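Local coordinates for fusolin (Unidentified entomopoxvirus, PDB 4OW5), which binds chitin through a domain that is probably a copper-dependent lytic polysaccharide monooxygenase, enhances viral virulence and crystallises in vivo into viral spindles, at residues Tyr61-Asp66 / Thr109-Ser114. Sequence-based numbering, arbitrary orientation.
With EDO (1,2-ethanediol), chain H.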
ATOM      1  N   TYR A  61      -5.958  -8.930  30.994  1.00 11.46           N
ATOM      2  CA  TYR A  61      -4.662  -9.544  31.308  1.00 12.08           C
ATOM      3  C   TYR A  61      -3.775  -9.573  30.062  1.00 15.45           C
ATOM      4  O   TYR A  61      -2.569  -9.328  30.140  1.00 14.65           O
ATOM      5  CB  TYR A  61      -4.845 -10.959  31.864  1.00 11.91           C
ATOM      6  CG  TYR A  61      -3.563 -11.698  32.162  1.00 12.52           C
ATOM      7  CD1 TYR A  61      -2.960 -12.499  31.198  1.00 13.91           C
ATOM      8  CD2 TYR A  61      -3.047 -11.742  33.451  1.00 13.52           C
ATOM      9  CE1 TYR A  61      -1.820 -13.234  31.481  1.00 14.33           C
ATOM     10  CE2 TYR A  61      -1.892 -12.465  33.747  1.00 14.82           C
ATOM     11  CZ  TYR A  61      -1.304 -13.244  32.769  1.00 18.04           C
ATOM     12  OH  TYR A  61      -0.201 -14.002  33.065  1.00 21.03           O
ATOM     13  N   MET A  62      -4.367  -9.863  28.913  1.00 10.59           N
ATOM     14  CA  MET A  62      -3.618  -9.867  27.647  1.00  9.79           C
ATOM     15  C   MET A  62      -2.980  -8.474  27.376  1.00 14.00           C
ATOM     16  O   MET A  62      -1.831  -8.388  26.936  1.00 15.28           O
ATOM     17  CB  MET A  62      -4.567 -10.294  26.513  1.00 10.78           C
ATOM     18  CG  MET A  62      -4.012 -10.084  25.148  1.00 12.32           C
ATOM     19  SD  MET A  62      -5.103 -10.595  23.780  1.00 14.95           S
ATOM     20  CE  MET A  62      -6.545  -9.772  24.194  1.00 13.17           C
ATOM     21  N   PHE A  63      -3.714  -7.394  27.620  1.00 10.45           N
ATOM     22  CA  PHE A  63      -3.185  -6.035  27.400  1.00 12.12           C
ATOM     23  C   PHE A  63      -2.195  -5.574  28.496  1.00 15.29           C
ATOM     24  O   PHE A  63      -1.153  -4.955  28.195  1.00 15.60           O
ATOM     25  CB  PHE A  63      -4.346  -5.018  27.336  1.00 14.43           C
ATOM     26  CG  PHE A  63      -5.044  -4.888  26.012  1.00 15.91           C
ATOM     27  CD1 PHE A  63      -5.485  -6.001  25.326  1.00 22.09           C
ATOM     28  CD2 PHE A  63      -5.398  -3.648  25.526  1.00 19.67           C
ATOM     29  CE1 PHE A  63      -6.158  -5.870  24.109  1.00 22.61           C
ATOM     30  CE2 PHE A  63      -6.135  -3.520  24.361  1.00 22.30           C
ATOM     31  CZ  PHE A  63      -6.456  -4.626  23.629  1.00 20.48           C
ATOM     32  N   GLN A  64      -2.571  -5.800  29.764  1.00 12.70           N
ATOM     33  CA  GLN A  64      -1.758  -5.427  30.927  1.00 12.91           C
ATOM     34  C   GLN A  64      -0.414  -6.099  30.926  1.00 15.11           C
ATOM     35  O   GLN A  64       0.554  -5.488  31.381  1.00 15.26           O
ATOM     36  CB  GLN A  64      -2.484  -5.796  32.226  1.00 15.05           C
ATOM     37  CG  GLN A  64      -1.739  -5.391  33.526  1.00 22.65           C
ATOM     38  CD  GLN A  64      -2.029  -6.255  34.730  1.00 32.89           C
ATOM     39  OE1 GLN A  64      -2.088  -7.484  34.651  1.00 27.33           O
ATOM     40  NE2 GLN A  64      -2.029  -5.643  35.905  1.00 24.97           N
ATOM     41  N   GLN A  65      -0.321  -7.350  30.440  1.00 11.80           N
ATOM     42  CA  GLN A  65       0.949  -8.102  30.458  1.00 11.67           C
ATOM     43  C   GLN A  65       1.757  -7.880  29.198  1.00 13.80           C
ATOM     44  O   GLN A  65       2.372  -8.819  28.705  1.00 13.17           O
ATOM     45  CB  GLN A  65       0.648  -9.600  30.644  1.00 13.00           C
ATOM     46  CG  GLN A  65       0.034  -9.916  32.008  1.00 24.63           C
ATOM     47  CD  GLN A  65       1.027  -9.718  33.126  1.00 44.35           C
ATOM     48  OE1 GLN A  65       2.070 -10.373  33.198  1.00 39.62           O
ATOM     49  NE2 GLN A  65       0.813  -8.723  33.951  1.00 38.51           N
ATOM     50  N   ASP A  66       1.848  -6.635  28.727  1.00 11.44           N
ATOM     51  CA  ASP A  66       2.553  -6.307  27.497  1.00 10.37           C
ATOM     52  C   ASP A  66       4.062  -6.524  27.617  1.00 13.27           C
ATOM     53  O   ASP A  66       4.686  -6.661  26.601  1.00 13.44           O
ATOM     54  CB  ASP A  66       2.240  -4.872  27.031  1.00 13.06           C
ATOM     55  CG  ASP A  66       2.633  -3.714  27.944  1.00 23.82           C
ATOM     56  OD1 ASP A  66       3.027  -3.969  29.125  1.00 25.31           O
ATOM     57  OD2 ASP A  66       2.505  -2.571  27.511  1.00 23.86           O
ATOM     58  N   THR A 109      -4.007 -14.801  22.594  1.00 10.42           N
ATOM     59  CA  THR A 109      -4.312 -15.150  21.202  1.00  8.85           C
ATOM     60  C   THR A 109      -5.084 -14.117  20.422  1.00 15.60           C
ATOM     61  O   THR A 109      -5.038 -14.186  19.195  1.00 14.90           O
ATOM     62  CB  THR A 109      -5.018 -16.484  21.064  1.00 18.85           C
ATOM     63  OG1 THR A 109      -6.257 -16.439  21.761  1.00 16.70           O
ATOM     64  CG2 THR A 109      -4.172 -17.616  21.538  1.00 17.36           C
ATOM     65  N   GLY A 110      -5.691 -13.123  21.069  1.00 15.18           N
ATOM     66  CA  GLY A 110      -6.331 -12.029  20.350  1.00 14.10           C
ATOM     67  C   GLY A 110      -5.314 -11.266  19.522  1.00 15.78           C
ATOM     68  O   GLY A 110      -5.624 -10.780  18.439  1.00 16.12           O
ATOM     69  N   MET A 111      -4.043 -11.245  19.971  1.00 11.91           N
ATOM     70  CA  MET A 111      -2.978 -10.540  19.259  1.00 10.37           C
ATOM     71  C   MET A 111      -2.564 -11.247  17.968  1.00 12.96           C
ATOM     72  O   MET A 111      -1.840 -10.639  17.182  1.00 13.30           O
ATOM     73  CB  MET A 111      -1.766 -10.314  20.191  1.00 11.96           C
ATOM     74  CG  MET A 111      -2.091  -9.356  21.367  1.00 15.78           C
ATOM     75  SD  MET A 111      -2.553  -7.689  20.778  1.00 20.45           S
ATOM     76  CE  MET A 111      -3.311  -6.984  22.258  1.00 20.67           C
ATOM     77  N   ASP A 112      -3.065 -12.462  17.687  1.00 10.76           N
ATOM     78  CA  ASP A 112      -2.729 -13.184  16.450  1.00 11.37           C
ATOM     79  C   ASP A 112      -3.868 -13.161  15.424  1.00 17.92           C
ATOM     80  O   ASP A 112      -3.738 -13.796  14.377  1.00 18.23           O
ATOM     81  CB  ASP A 112      -2.322 -14.621  16.757  1.00 13.21           C
ATOM     82  CG  ASP A 112      -0.887 -14.684  17.185  1.00 20.22           C
ATOM     83  OD1 ASP A 112       0.022 -14.515  16.294  1.00 15.76           O
ATOM     84  OD2 ASP A 112      -0.647 -14.893  18.375  1.00 24.62           O
ATOM     85  N   VAL A 113      -4.952 -12.398  15.662  1.00 14.58           N
ATOM     86  CA  VAL A 113      -5.968 -12.286  14.644  1.00 14.55           C
ATOM     87  C   VAL A 113      -5.365 -11.476  13.474  1.00 17.30           C
ATOM     88  O   VAL A 113      -4.465 -10.681  13.675  1.00 16.58           O
ATOM     89  CB  VAL A 113      -7.302 -11.670  15.136  1.00 18.98           C
ATOM     90  CG1 VAL A 113      -7.917 -12.470  16.280  1.00 18.10           C
ATOM     91  CG2 VAL A 113      -7.143 -10.214  15.492  1.00 19.14           C
ATOM     92  N   SER A 114      -5.887 -11.667  12.282  1.00 13.97           N
ATOM     93  CA  SER A 114      -5.444 -10.953  11.104  1.00 12.66           C
ATOM     94  C   SER A 114      -6.398  -9.783  10.838  1.00 13.04           C
ATOM     95  O   SER A 114      -7.535  -9.778  11.302  1.00 12.32           O
ATOM     96  CB  SER A 114      -5.343 -11.898   9.907  1.00 12.60           C
ATOM     97  OG  SER A 114      -6.551 -12.574   9.648  1.00 15.19           O
TER
HETATM   98  C1  EDO H 407      -0.299 -12.660  13.681  1.00 24.80           C
HETATM   99  O1  EDO H 407      -0.391 -14.042  13.632  1.00 18.57           O
HETATM  100  C2  EDO H 407      -1.462 -11.967  12.962  1.00 27.13           C
HETATM  101  O2  EDO H 407      -0.922 -10.743  12.525  1.00 31.90           O
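M62 and F63 of helix 52-64 meet G110 and M111 of a 3-10 turn by van der Waals contact. The M62 sulfur sits over the start of that turn, with SD 3.8 Å from G110 N and 4.1 Å from M111 CG. The M62 chain runs extended, CG anti to the backbone N (chi1 169°), and bends only at chi3. That bend brings CE in plane at the edge of the F63 ring. G110 has no side chain, and its CA lies 3.9 Å from M62 SD. The M111 chain, bent at chi2 (-62°), brings its methyl CE obliquely to the F63 ring, 3.6 Å from CE1, and the side chains cross at about a right angle.

The turn is closed by D112 N to T109 O (3.0 Å). R10 NH1 hydrogen-bonds M111 O, and D112 OD1 accepts hydrogen bonds from C93 N and from O1 of an ethanediol. Helix 10-17 lies against F63 and M111 through C14, and V41 of helix 32-47 packs on M62. The contact joins helix 52-64 to a loop in the helical region beside the fibronectin type III-like beta-sandwich of an LPMO_10 domain, away from the H1 and H144 metal site.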